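Local coordinates for tRNA uridine(34) acetyltransferase (Methanocaldococcus infernus, PDB 6IA8), which catalyses formation of 5-carboxymethyluridine at the wobble position, uridine 34, of tRNAs, using acetyl-CoA, S-adenosyl-L-methionine and a [4Fe-4S] cluster, at residues A[269-274]-A[316-321]; A[273-278]-A[323-328]; A[384-389]-A[460-465]. All coordinates share one frame; numbering follows the deposited sequence.

Interaction 1 (A[269-274]-A[316-321]); sequences KMFKEI and IEVISY
Phe271 and Val318 meet in the buried half of this contact between helices 264-276 and 312-325. CE2 of the Phe271 ring lies 3.9 Å from the CG1 methyl of Val318. The two side chains cross at about a right angle, and the methyl meets the ring obliquely. CG1 of Val318 sits anti to its own backbone N (chi1 174°), and this is the branch that reaches the ring. Phe271 also packs on Ile287 of strand 284-287, and Val318 on Ile264 and Asp267, one to two turns back along the first helix.

The other half is looser and faces solvent. Tyr321 lays its phenol across the gap, and its OH stops 3.9 Å from CB of Lys272. CD of Lys272 is almost as near. No hydrogen bond crosses between the segments here. The Lys272 chain is extended and carries its ammonium group away, so the tyrosine meets aliphatic carbon. Tyr321 also touches Lys268.

Two neighbouring helices thus pack on each other over a strand of the parallel sheet. This is the outer helical layer of the alpha/beta barrel-like fold of the radical SAM core.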
ATOM      1  N   LYS A 269     -10.552   9.048  17.569  1.00 42.27           N
ATOM      2  CA  LYS A 269     -10.671   7.729  18.183  1.00 37.81           C
ATOM      3  C   LYS A 269     -10.576   6.631  17.144  1.00 33.44           C
ATOM      4  O   LYS A 269      -9.983   5.574  17.411  1.00 33.58           O
ATOM      5  CB  LYS A 269     -11.985   7.625  18.961  1.00 40.40           C
ATOM      6  CG  LYS A 269     -11.974   8.452  20.255  1.00 79.52           C
ATOM      7  CD  LYS A 269     -13.224   8.222  21.088  1.00108.01           C
ATOM      8  CE  LYS A 269     -13.076   8.809  22.488  1.00129.89           C
ATOM      9  NZ  LYS A 269     -12.055   8.087  23.298  1.00123.05           N
ATOM     10  N   MET A 270     -11.117   6.868  15.946  1.00 33.14           N
ATOM     11  CA  MET A 270     -10.999   5.873  14.888  1.00 34.90           C
ATOM     12  C   MET A 270      -9.529   5.574  14.573  1.00 28.83           C
ATOM     13  O   MET A 270      -9.122   4.411  14.402  1.00 30.16           O
ATOM     14  CB  MET A 270     -11.729   6.361  13.631  1.00 36.34           C
ATOM     15  CG  MET A 270     -11.337   5.584  12.383  1.00 39.34           C
ATOM     16  SD  MET A 270     -12.454   5.856  10.962  1.00 42.65           S
ATOM     17  CE  MET A 270     -12.056   7.509  10.461  1.00 64.45           C
ATOM     18  N   PHE A 271      -8.728   6.622  14.392  1.00 27.97           N
ATOM     19  CA  PHE A 271      -7.322   6.371  14.085  1.00 32.64           C
ATOM     20  C   PHE A 271      -6.610   5.645  15.220  1.00 33.46           C
ATOM     21  O   PHE A 271      -5.766   4.760  14.972  1.00 30.82           O
ATOM     22  CB  PHE A 271      -6.633   7.680  13.722  1.00 31.06           C
ATOM     23  CG  PHE A 271      -7.020   8.163  12.332  1.00 29.48           C
ATOM     24  CD1 PHE A 271      -6.521   7.543  11.199  1.00 30.57           C
ATOM     25  CD2 PHE A 271      -7.895   9.221  12.182  1.00 36.91           C
ATOM     26  CE1 PHE A 271      -6.901   7.969   9.937  1.00 35.86           C
ATOM     27  CE2 PHE A 271      -8.300   9.649  10.923  1.00 34.67           C
ATOM     28  CZ  PHE A 271      -7.797   9.035   9.800  1.00 41.39           C
ATOM     29  N   LYS A 272      -6.886   6.033  16.466  1.00 29.27           N
ATOM     30  CA  LYS A 272      -6.270   5.326  17.582  1.00 33.35           C
ATOM     31  C   LYS A 272      -6.654   3.848  17.535  1.00 31.72           C
ATOM     32  O   LYS A 272      -5.810   2.952  17.709  1.00 32.13           O
ATOM     33  CB  LYS A 272      -6.678   5.976  18.914  1.00 34.89           C
ATOM     34  CG  LYS A 272      -6.107   5.304  20.134  1.00 41.35           C
ATOM     35  CD  LYS A 272      -6.384   6.117  21.400  1.00 46.70           C
ATOM     36  CE  LYS A 272      -5.946   5.371  22.665  1.00 55.67           C
ATOM     37  NZ  LYS A 272      -6.232   6.152  23.900  1.00 59.91           N
ATOM     38  N   GLU A 273      -7.935   3.581  17.269  1.00 32.73           N
ATOM     39  CA  GLU A 273      -8.421   2.216  17.290  1.00 30.72           C
ATOM     40  C   GLU A 273      -7.794   1.399  16.178  1.00 30.52           C
ATOM     41  O   GLU A 273      -7.445   0.239  16.396  1.00 31.30           O
ATOM     42  CB  GLU A 273      -9.943   2.187  17.186  1.00 35.61           C
ATOM     43  CG  GLU A 273     -10.537   0.824  17.432  1.00 47.55           C
ATOM     44  CD  GLU A 273     -12.050   0.857  17.509  1.00 53.54           C
ATOM     45  OE1 GLU A 273     -12.605   1.954  17.768  1.00 47.67           O
ATOM     46  OE2 GLU A 273     -12.665  -0.203  17.294  1.00 55.05           O
ATOM     47  N   ILE A 274      -7.625   1.986  14.987  1.00 29.35           N
ATOM     48  CA  ILE A 274      -7.085   1.261  13.839  1.00 31.49           C
ATOM     49  C   ILE A 274      -5.656   0.805  14.090  1.00 28.66           C
ATOM     50  O   ILE A 274      -5.203  -0.193  13.495  1.00 28.50           O
ATOM     51  CB  ILE A 274      -7.195   2.158  12.584  1.00 32.78           C
ATOM     52  CG1 ILE A 274      -8.665   2.152  12.095  1.00 34.93           C
ATOM     53  CG2 ILE A 274      -6.260   1.712  11.516  1.00 51.85           C
ATOM     54  CD1 ILE A 274      -8.982   3.199  11.051  1.00 66.06           C
ATOM     55  N   ILE A 316      -6.919  19.396   9.119  1.00 37.12           N
ATOM     56  CA  ILE A 316      -5.543  19.475   9.601  1.00 45.17           C
ATOM     57  C   ILE A 316      -5.437  18.933  11.018  1.00 44.14           C
ATOM     58  O   ILE A 316      -4.501  18.192  11.338  1.00 42.81           O
ATOM     59  CB  ILE A 316      -5.036  20.927   9.509  1.00 45.29           C
ATOM     60  CG1 ILE A 316      -4.920  21.349   8.038  1.00 45.35           C
ATOM     61  CG2 ILE A 316      -3.688  21.089  10.227  1.00 44.52           C
ATOM     62  CD1 ILE A 316      -4.656  22.841   7.856  1.00 47.71           C
ATOM     63  N   GLU A 317      -6.383  19.296  11.891  1.00 41.27           N
ATOM     64  CA  GLU A 317      -6.350  18.816  13.265  1.00 48.70           C
ATOM     65  C   GLU A 317      -6.423  17.300  13.307  1.00 36.94           C
ATOM     66  O   GLU A 317      -5.650  16.655  14.015  1.00 35.32           O
ATOM     67  CB  GLU A 317      -7.500  19.428  14.066  1.00 47.14           C
ATOM     68  CG  GLU A 317      -7.362  20.919  14.294  1.00 75.37           C
ATOM     69  CD  GLU A 317      -8.559  21.510  15.008  1.00 81.23           C
ATOM     70  OE1 GLU A 317      -9.453  20.736  15.404  1.00 71.89           O
ATOM     71  OE2 GLU A 317      -8.606  22.750  15.162  1.00 82.32           O
ATOM     72  N   VAL A 318      -7.356  16.704  12.558  1.00 35.11           N
ATOM     73  CA  VAL A 318      -7.526  15.251  12.600  1.00 37.78           C
ATOM     74  C   VAL A 318      -6.319  14.538  11.986  1.00 36.44           C
ATOM     75  O   VAL A 318      -5.801  13.556  12.537  1.00 31.53           O
ATOM     76  CB  VAL A 318      -8.833  14.853  11.891  1.00 41.01           C
ATOM     77  CG1 VAL A 318      -8.955  13.343  11.807  1.00 42.86           C
ATOM     78  CG2 VAL A 318     -10.018  15.440  12.651  1.00 38.47           C
ATOM     79  N   ILE A 319      -5.858  15.003  10.828  1.00 33.31           N
ATOM     80  CA  ILE A 319      -4.785  14.279  10.153  1.00 32.15           C
ATOM     81  C   ILE A 319      -3.487  14.434  10.928  1.00 33.21           C
ATOM     82  O   ILE A 319      -2.673  13.504  11.004  1.00 32.83           O
ATOM     83  CB  ILE A 319      -4.649  14.751   8.694  1.00 35.39           C
ATOM     84  CG1 ILE A 319      -5.916  14.363   7.894  1.00 39.76           C
ATOM     85  CG2 ILE A 319      -3.423  14.120   8.054  1.00 38.63           C
ATOM     86  CD1 ILE A 319      -5.963  14.964   6.502  1.00 45.39           C
ATOM     87  N   SER A 320      -3.276  15.606  11.526  1.00 32.81           N
ATOM     88  CA  SER A 320      -2.081  15.808  12.345  1.00 37.35           C
ATOM     89  C   SER A 320      -2.071  14.873  13.553  1.00 35.00           C
ATOM     90  O   SER A 320      -1.050  14.235  13.867  1.00 35.01           O
ATOM     91  CB  SER A 320      -2.011  17.265  12.796  1.00 36.47           C
ATOM     92  OG  SER A 320      -1.704  18.123  11.702  1.00 47.13           O
ATOM     93  N   TYR A 321      -3.218  14.732  14.212  1.00 32.77           N
ATOM     94  CA  TYR A 321      -3.330  13.738  15.270  1.00 39.76           C
ATOM     95  C   TYR A 321      -3.003  12.348  14.743  1.00 30.14           C
ATOM     96  O   TYR A 321      -2.201  11.615  15.334  1.00 32.91           O
ATOM     97  CB  TYR A 321      -4.737  13.759  15.886  1.00 35.19           C
ATOM     98  CG  TYR A 321      -4.921  12.659  16.903  1.00 30.72           C
ATOM     99  CD1 TYR A 321      -4.410  12.786  18.196  1.00 40.15           C
ATOM    100  CD2 TYR A 321      -5.527  11.463  16.551  1.00 31.58           C
ATOM    101  CE1 TYR A 321      -4.541  11.765  19.123  1.00 38.06           C
ATOM    102  CE2 TYR A 321      -5.652  10.438  17.462  1.00 37.00           C
ATOM    103  CZ  TYR A 321      -5.161  10.587  18.740  1.00 40.86           C
ATOM    104  OH  TYR A 321      -5.294   9.541  19.621  1.00 38.93           O
TER

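Interaction 2 (A[273-278]-A[323-328]); sequences EIFTNP and KSIMPK. With SO4 (sulfate ion), chain B.
The contact belongs to the radical SAM core, where the C-terminal ends of helices 264-276 and 312-325 lie side by side. The second helix gives way here to the extended Met326-Pro327 stretch that leads toward strand 331-332. Phe275 carries nearly all of the first segment's share. Its CA is 7.0 Å from the CA of Met326, the nearest pair of CA atoms across the two segments.

Three residues in a row touch its ring. Pro327 covers one face. Its CD stands 3.5 Å from Phe275 CG, displaced from the ring centre toward the rim. The pair is a CH-pi contact, with Pro327 CD 3.9 Å from the Phe275 ring centroid and 27° off the ring normal. Met326 comes in obliquely at the far end of the ring. Its CG is 3.6 Å from Phe275 CE2 and equally near CZ, so the methylene rather than the sulfur does the touching. Ile325 closes in at the ring edge, where its CD1 lies 4.2 Å from Phe275 CD2. The CG of Phe275 is anti to its carbonyl carbon (chi1 -59°), which turns the ring toward Pro327 and Met326.

No hydrogen bond joins the two segments, and the contact is buried and apolar. Met326 continues inward onto Val285 and Ile287 of strand 284-287. Phe275 also touches Val330. The ring therefore fills the space between a helix end and the chain returning to the sheet.

Beyond Pro327 the chain meets a sulfate ion, probably from the crystallisation liquor. Pro327 CB lies 3.3 Å from sulfate O2. The same oxygen accepts a nearly straight hydrogen bond from the backbone N of Lys328, 2.9 Å long with an N-H...O angle of 166°.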
ATOM      1  N   GLU A 273      -7.935   3.581  17.269  1.00 32.73           N
ATOM      2  CA  GLU A 273      -8.421   2.216  17.290  1.00 30.72           C
ATOM      3  C   GLU A 273      -7.794   1.399  16.178  1.00 30.52           C
ATOM      4  O   GLU A 273      -7.445   0.239  16.396  1.00 31.30           O
ATOM      5  CB  GLU A 273      -9.943   2.187  17.186  1.00 35.61           C
ATOM      6  CG  GLU A 273     -10.537   0.824  17.432  1.00 47.55           C
ATOM      7  CD  GLU A 273     -12.050   0.857  17.509  1.00 53.54           C
ATOM      8  OE1 GLU A 273     -12.605   1.954  17.768  1.00 47.67           O
ATOM      9  OE2 GLU A 273     -12.665  -0.203  17.294  1.00 55.05           O
ATOM     10  N   ILE A 274      -7.625   1.986  14.987  1.00 29.35           N
ATOM     11  CA  ILE A 274      -7.085   1.261  13.839  1.00 31.49           C
ATOM     12  C   ILE A 274      -5.656   0.805  14.090  1.00 28.66           C
ATOM     13  O   ILE A 274      -5.203  -0.193  13.495  1.00 28.50           O
ATOM     14  CB  ILE A 274      -7.195   2.158  12.584  1.00 32.78           C
ATOM     15  CG1 ILE A 274      -8.665   2.152  12.095  1.00 34.93           C
ATOM     16  CG2 ILE A 274      -6.260   1.712  11.516  1.00 51.85           C
ATOM     17  CD1 ILE A 274      -8.982   3.199  11.051  1.00 66.06           C
ATOM     18  N   PHE A 275      -4.921   1.515  14.951  1.00 29.25           N
ATOM     19  CA  PHE A 275      -3.521   1.175  15.210  1.00 30.35           C
ATOM     20  C   PHE A 275      -3.288   0.438  16.528  1.00 29.61           C
ATOM     21  O   PHE A 275      -2.125   0.086  16.832  1.00 28.50           O
ATOM     22  CB  PHE A 275      -2.663   2.443  15.185  1.00 32.52           C
ATOM     23  CG  PHE A 275      -2.734   3.189  13.872  1.00 30.22           C
ATOM     24  CD1 PHE A 275      -2.655   2.499  12.676  1.00 36.08           C
ATOM     25  CD2 PHE A 275      -2.923   4.561  13.847  1.00 33.54           C
ATOM     26  CE1 PHE A 275      -2.768   3.177  11.459  1.00 43.62           C
ATOM     27  CE2 PHE A 275      -2.991   5.235  12.654  1.00 48.67           C
ATOM     28  CZ  PHE A 275      -2.925   4.542  11.470  1.00 36.13           C
ATOM     29  N   THR A 276      -4.350   0.216  17.331  1.00 29.10           N
ATOM     30  CA  THR A 276      -4.205  -0.402  18.649  1.00 26.94           C
ATOM     31  C   THR A 276      -5.261  -1.474  18.927  1.00 30.13           C
ATOM     32  O   THR A 276      -5.298  -2.023  20.036  1.00 31.05           O
ATOM     33  CB  THR A 276      -4.242   0.631  19.799  1.00 32.26           C
ATOM     34  OG1 THR A 276      -5.509   1.322  19.831  1.00 31.21           O
ATOM     35  CG2 THR A 276      -3.124   1.649  19.685  1.00 32.32           C
ATOM     36  N   ASN A 277      -6.111  -1.791  17.958  1.00 31.02           N
ATOM     37  CA  ASN A 277      -7.086  -2.875  18.050  1.00 26.77           C
ATOM     38  C   ASN A 277      -6.707  -3.929  17.022  1.00 25.98           C
ATOM     39  O   ASN A 277      -6.570  -3.600  15.829  1.00 30.47           O
ATOM     40  CB  ASN A 277      -8.477  -2.326  17.778  1.00 34.44           C
ATOM     41  CG  ASN A 277      -9.551  -3.382  17.816  1.00 41.90           C
ATOM     42  OD1 ASN A 277      -9.303  -4.566  17.568  1.00 28.58           O
ATOM     43  ND2 ASN A 277     -10.782  -2.943  18.095  1.00 38.37           N
ATOM     44  N   PRO A 278      -6.422  -5.173  17.432  1.00 27.82           N
ATOM     45  CA  PRO A 278      -5.831  -6.144  16.482  1.00 28.10           C
ATOM     46  C   PRO A 278      -6.786  -6.548  15.356  1.00 28.59           C
ATOM     47  O   PRO A 278      -6.371  -7.185  14.382  1.00 29.91           O
ATOM     48  CB  PRO A 278      -5.491  -7.351  17.367  1.00 29.07           C
ATOM     49  CG  PRO A 278      -6.478  -7.250  18.479  1.00 32.87           C
ATOM     50  CD  PRO A 278      -6.617  -5.759  18.768  1.00 34.41           C
ATOM     51  N   LYS A 323      -1.274  11.282  12.217  1.00 33.05           N
ATOM     52  CA  LYS A 323       0.148  11.066  11.968  1.00 31.89           C
ATOM     53  C   LYS A 323       0.960  11.020  13.256  1.00 37.67           C
ATOM     54  O   LYS A 323       1.981  10.327  13.321  1.00 35.95           O
ATOM     55  CB  LYS A 323       0.680  12.157  11.052  1.00 35.54           C
ATOM     56  CG  LYS A 323       0.173  12.011   9.593  1.00 37.76           C
ATOM     57  CD  LYS A 323       0.911  12.990   8.669  1.00 50.69           C
ATOM     58  CE  LYS A 323       1.564  12.232   7.512  1.00 76.50           C
ATOM     59  NZ  LYS A 323       2.260  13.128   6.551  1.00 96.09           N
ATOM     60  N   SER A 324       0.578  11.801  14.265  1.00 31.01           N
ATOM     61  CA  SER A 324       1.358  11.831  15.495  1.00 32.86           C
ATOM     62  C   SER A 324       1.285  10.503  16.246  1.00 32.51           C
ATOM     63  O   SER A 324       2.158  10.223  17.073  1.00 37.06           O
ATOM     64  CB  SER A 324       0.866  12.956  16.418  1.00 31.64           C
ATOM     65  OG  SER A 324      -0.354  12.582  17.020  1.00 36.61           O
ATOM     66  N   ILE A 325       0.240   9.703  16.028  1.00 32.91           N
ATOM     67  CA  ILE A 325       0.123   8.409  16.702  1.00 39.38           C
ATOM     68  C   ILE A 325       0.376   7.237  15.774  1.00 34.27           C
ATOM     69  O   ILE A 325       0.279   6.098  16.221  1.00 37.22           O
ATOM     70  CB  ILE A 325      -1.247   8.229  17.391  1.00 37.20           C
ATOM     71  CG1 ILE A 325      -2.365   8.163  16.323  1.00 31.77           C
ATOM     72  CG2 ILE A 325      -1.447   9.338  18.416  1.00 45.10           C
ATOM     73  CD1 ILE A 325      -3.652   7.489  16.822  1.00 39.43           C
ATOM     74  N   MET A 326       0.677   7.464  14.500  1.00 29.61           N
ATOM     75  CA  MET A 326       0.888   6.343  13.577  1.00 30.17           C
ATOM     76  C   MET A 326       2.093   5.511  14.011  1.00 33.91           C
ATOM     77  O   MET A 326       3.159   6.072  14.243  1.00 31.36           O
ATOM     78  CB  MET A 326       1.128   6.843  12.155  1.00 31.37           C
ATOM     79  CG  MET A 326      -0.022   6.681  11.243  1.00 50.96           C
ATOM     80  SD  MET A 326       0.303   7.521   9.692  1.00 46.58           S
ATOM     81  CE  MET A 326      -1.395   8.086   9.354  1.00 46.59           C
ATOM     82  N   PRO A 327       1.972   4.195  14.128  1.00 33.70           N
ATOM     83  CA  PRO A 327       3.145   3.378  14.476  1.00 29.98           C
ATOM     84  C   PRO A 327       4.212   3.419  13.394  1.00 33.98           C
ATOM     85  O   PRO A 327       4.001   3.830  12.254  1.00 32.34           O
ATOM     86  CB  PRO A 327       2.574   1.961  14.638  1.00 29.21           C
ATOM     87  CG  PRO A 327       1.084   2.203  14.952  1.00 38.37           C
ATOM     88  CD  PRO A 327       0.711   3.443  14.194  1.00 38.49           C
ATOM     89  N   LYS A 328       5.390   2.945  13.774  1.00 26.97           N
ATOM     90  CA  LYS A 328       6.525   2.935  12.868  1.00 29.64           C
ATOM     91  C   LYS A 328       6.303   2.000  11.697  1.00 27.13           C
ATOM     92  O   LYS A 328       7.021   2.105  10.700  1.00 28.45           O
ATOM     93  CB  LYS A 328       7.794   2.508  13.612  1.00 38.01           C
ATOM     94  CG  LYS A 328       8.221   3.466  14.721  1.00 51.14           C
ATOM     95  CD  LYS A 328       9.446   2.923  15.478  1.00108.20           C
ATOM     96  CE  LYS A 328       9.878   3.857  16.599  1.00136.05           C
ATOM     97  NZ  LYS A 328      11.235   3.517  17.116  1.00126.02           N
TER
HETATM   98  S   SO4 B 601       5.311   2.296  17.539  1.00 59.95           S
HETATM   99  O1  SO4 B 601       6.478   2.023  18.381  1.00 89.26           O
HETATM  100  O2  SO4 B 601       5.454   1.556  16.286  1.00 61.84           O
HETATM  101  O3  SO4 B 601       5.251   3.695  17.232  1.00104.01           O
HETATM  102  O4  SO4 B 601       4.085   1.939  18.245  1.00 56.78           O

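Interaction 3 (A[384-389]-A[460-465]); sequences GILPDP and KEVSWQ
This is a loop-to-loop apolar contact in the acetyltransferase domain. It joins the link between helix 376-383 and strand 392-401 to the loop that precedes helix 469-484. Pro387 and Trp464 make the main contact. The proline ring lies over one face of the indole's six-membered ring. Its CG makes a CH-pi contact, 4.0 Å from the ring centroid and 29° off the normal. Its CD is closer still to the rim, 3.4 Å from Trp464 CH2.

Leu386 uses a single methyl, CD2, for two partners. It touches Val462 CG2 at 3.8 Å, and it meets the edge of the indole near the ring plane, 4.2 Å from Trp464 CZ2. CG2 of Val462 is the branch anti to the backbone N, which brings this methyl to the leucine.

Val376 and Ile420 touch both Pro387 and Trp464. With an alanine in place of Trp464, the face of Pro387 would probably lose its aromatic cover and a gap would be likely to open beside Val376 and Ile420. Just before the tryptophan, Ser463 OG accepts from Gln465 N at 3.1 Å, an ST turn that spans Trp464.

The Trp464 side chain also lies about 4 Å from those of Val448 and Tyr469, which by similarity bind acetyl-CoA. The arrangement thus sits beside the probable acetyl-CoA site of a GNAT fold.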
ATOM      1  N   GLY A 384      17.951  17.091   4.363  1.00 27.16           N
ATOM      2  CA  GLY A 384      19.286  17.194   3.793  1.00 31.47           C
ATOM      3  C   GLY A 384      20.344  16.307   4.426  1.00 31.16           C
ATOM      4  O   GLY A 384      21.552  16.505   4.177  1.00 33.41           O
ATOM      5  N   ILE A 385      19.934  15.307   5.212  1.00 27.98           N
ATOM      6  CA  ILE A 385      20.884  14.433   5.888  1.00 30.38           C
ATOM      7  C   ILE A 385      20.687  12.993   5.434  1.00 32.75           C
ATOM      8  O   ILE A 385      19.644  12.602   4.929  1.00 30.13           O
ATOM      9  CB  ILE A 385      20.752  14.534   7.417  1.00 28.62           C
ATOM     10  CG1 ILE A 385      19.355  14.068   7.856  1.00 29.68           C
ATOM     11  CG2 ILE A 385      21.017  15.968   7.908  1.00 34.71           C
ATOM     12  CD1 ILE A 385      19.186  13.968   9.398  1.00 32.60           C
ATOM     13  N   LEU A 386      21.697  12.184   5.668  1.00 28.57           N
ATOM     14  CA  LEU A 386      21.738  10.803   5.227  1.00 27.59           C
ATOM     15  C   LEU A 386      22.048   9.922   6.423  1.00 30.23           C
ATOM     16  O   LEU A 386      22.586  10.390   7.432  1.00 28.27           O
ATOM     17  CB  LEU A 386      22.810  10.582   4.147  1.00 34.13           C
ATOM     18  CG  LEU A 386      22.561  11.274   2.804  1.00 33.54           C
ATOM     19  CD1 LEU A 386      23.842  11.312   1.993  1.00 37.18           C
ATOM     20  CD2 LEU A 386      21.473  10.591   2.017  1.00 36.18           C
ATOM     21  N   PRO A 387      21.795   8.628   6.314  1.00 31.32           N
ATOM     22  CA  PRO A 387      22.052   7.727   7.447  1.00 30.44           C
ATOM     23  C   PRO A 387      23.500   7.760   7.909  1.00 35.26           C
ATOM     24  O   PRO A 387      24.428   7.840   7.109  1.00 34.30           O
ATOM     25  CB  PRO A 387      21.700   6.353   6.890  1.00 29.49           C
ATOM     26  CG  PRO A 387      20.661   6.627   5.837  1.00 32.09           C
ATOM     27  CD  PRO A 387      21.099   7.967   5.197  1.00 28.17           C
ATOM     28  N   ASP A 388      23.679   7.712   9.216  1.00 32.02           N
ATOM     29  CA  ASP A 388      24.996   7.669   9.841  1.00 31.56           C
ATOM     30  C   ASP A 388      25.364   6.203  10.046  1.00 40.32           C
ATOM     31  O   ASP A 388      24.792   5.555  10.929  1.00 37.26           O
ATOM     32  CB  ASP A 388      24.962   8.402  11.176  1.00 30.90           C
ATOM     33  CG  ASP A 388      26.300   8.381  11.911  1.00 45.10           C
ATOM     34  OD1 ASP A 388      27.212   7.612  11.522  1.00 45.12           O
ATOM     35  OD2 ASP A 388      26.405   9.150  12.884  1.00 44.71           O
ATOM     36  N   PRO A 389      26.289   5.639   9.275  1.00 42.31           N
ATOM     37  CA  PRO A 389      26.547   4.187   9.378  1.00 51.66           C
ATOM     38  C   PRO A 389      27.011   3.721  10.755  1.00 47.46           C
ATOM     39  O   PRO A 389      26.789   2.553  11.106  1.00 47.11           O
ATOM     40  CB  PRO A 389      27.632   3.949   8.319  1.00 54.23           C
ATOM     41  CG  PRO A 389      28.294   5.273   8.151  1.00 55.44           C
ATOM     42  CD  PRO A 389      27.229   6.318   8.377  1.00 49.24           C
ATOM     43  N   LYS A 460      23.140  14.220  -6.129  1.00111.22           N
ATOM     44  CA  LYS A 460      21.987  13.946  -7.049  1.00115.00           C
ATOM     45  C   LYS A 460      21.353  12.514  -6.751  1.00121.45           C
ATOM     46  O   LYS A 460      20.261  12.402  -6.133  1.00117.05           O
ATOM     47  NZ  LYS A 460      22.246  16.675 -13.043  1.00 76.58           N
ATOM     48  N   GLU A 461      22.050  11.444  -7.193  1.00101.03           N
ATOM     49  CA  GLU A 461      21.526  10.052  -7.130  1.00 81.08           C
ATOM     50  C   GLU A 461      21.956   9.448  -5.768  1.00 91.17           C
ATOM     51  O   GLU A 461      23.136   9.599  -5.485  1.00142.36           O
ATOM     52  N   VAL A 462      21.049   8.835  -4.966  1.00 92.30           N
ATOM     53  CA  VAL A 462      21.317   8.136  -3.675  1.00130.21           C
ATOM     54  C   VAL A 462      20.536   6.725  -3.621  1.00140.43           C
ATOM     55  O   VAL A 462      19.352   6.735  -3.997  1.00118.51           O
ATOM     56  CB  VAL A 462      20.825   9.045  -2.504  1.00109.73           C
ATOM     57  CG1 VAL A 462      19.326   9.258  -2.610  1.00 79.30           C
ATOM     58  CG2 VAL A 462      21.223   8.503  -1.135  1.00 76.72           C
ATOM     59  N   SER A 463      21.176   5.588  -3.220  1.00163.25           N
ATOM     60  CA  SER A 463      20.574   4.200  -3.137  1.00176.58           C
ATOM     61  C   SER A 463      21.139   3.282  -2.052  1.00157.58           C
ATOM     62  O   SER A 463      22.315   3.329  -1.759  1.00114.30           O
ATOM     63  CB  SER A 463      20.706   3.426  -4.460  1.00161.38           C
ATOM     64  OG  SER A 463      20.376   2.052  -4.318  1.00116.32           O
ATOM     65  N   TRP A 464      20.285   2.417  -1.520  1.00151.76           N
ATOM     66  CA  TRP A 464      20.641   1.482  -0.415  1.00128.94           C
ATOM     67  C   TRP A 464      20.395   0.033  -0.863  1.00109.96           C
ATOM     68  O   TRP A 464      20.398  -0.868  -0.073  1.00 94.34           O
ATOM     69  CB  TRP A 464      19.871   1.882   0.878  1.00117.34           C
ATOM     70  CG  TRP A 464      19.951   3.352   0.990  1.00 95.81           C
ATOM     71  CD1 TRP A 464      19.199   4.246   0.330  1.00119.28           C
ATOM     72  CD2 TRP A 464      20.922   4.093   1.694  1.00 71.47           C
ATOM     73  NE1 TRP A 464      19.641   5.495   0.567  1.00106.14           N
ATOM     74  CE2 TRP A 464      20.704   5.422   1.413  1.00 85.23           C
ATOM     75  CE3 TRP A 464      21.949   3.756   2.543  1.00 75.61           C
ATOM     76  CZ2 TRP A 464      21.463   6.409   1.956  1.00 88.15           C
ATOM     77  CZ3 TRP A 464      22.687   4.723   3.081  1.00 72.61           C
ATOM     78  CH2 TRP A 464      22.454   6.035   2.788  1.00 85.78           C
ATOM     79  N   GLN A 465      20.205  -0.178  -2.165  1.00108.65           N
ATOM     80  CA  GLN A 465      20.011  -1.567  -2.707  1.00114.27           C
ATOM     81  C   GLN A 465      21.367  -2.038  -3.200  1.00 95.00           C
ATOM     82  O   GLN A 465      22.207  -1.268  -3.606  1.00 75.61           O
ATOM     83  CB  GLN A 465      18.915  -1.702  -3.822  1.00134.58           C
ATOM     84  CG  GLN A 465      17.476  -1.551  -3.336  1.00132.86           C
ATOM     85  CD  GLN A 465      16.474  -1.422  -4.473  1.00121.78           C
ATOM     86  OE1 GLN A 465      16.869  -1.464  -5.623  1.00118.62           O
ATOM     87  NE2 GLN A 465      15.197  -1.250  -4.164  1.00124.49           N
TER

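How the interactions relate
From the N terminus, helix 264-276 comes first and supplies one side of both interaction 1 and interaction 2. Helix 312-325 and the extended stretch after it supply the other. Interaction 1 closes the loop from 274 to 316, and interaction 2 closes a similar one from 278 to 323. The two loops overlap and cross, since interaction 2 begins and ends further along. Their centres are 9 Å apart, and Ile325 CD1 touches Lys272 CA at 3.5 Å. Interaction 3 follows in series. It closes the loop from 389 to 460 in the acetyltransferase domain, with its centre about 28 Å from that of interaction 2.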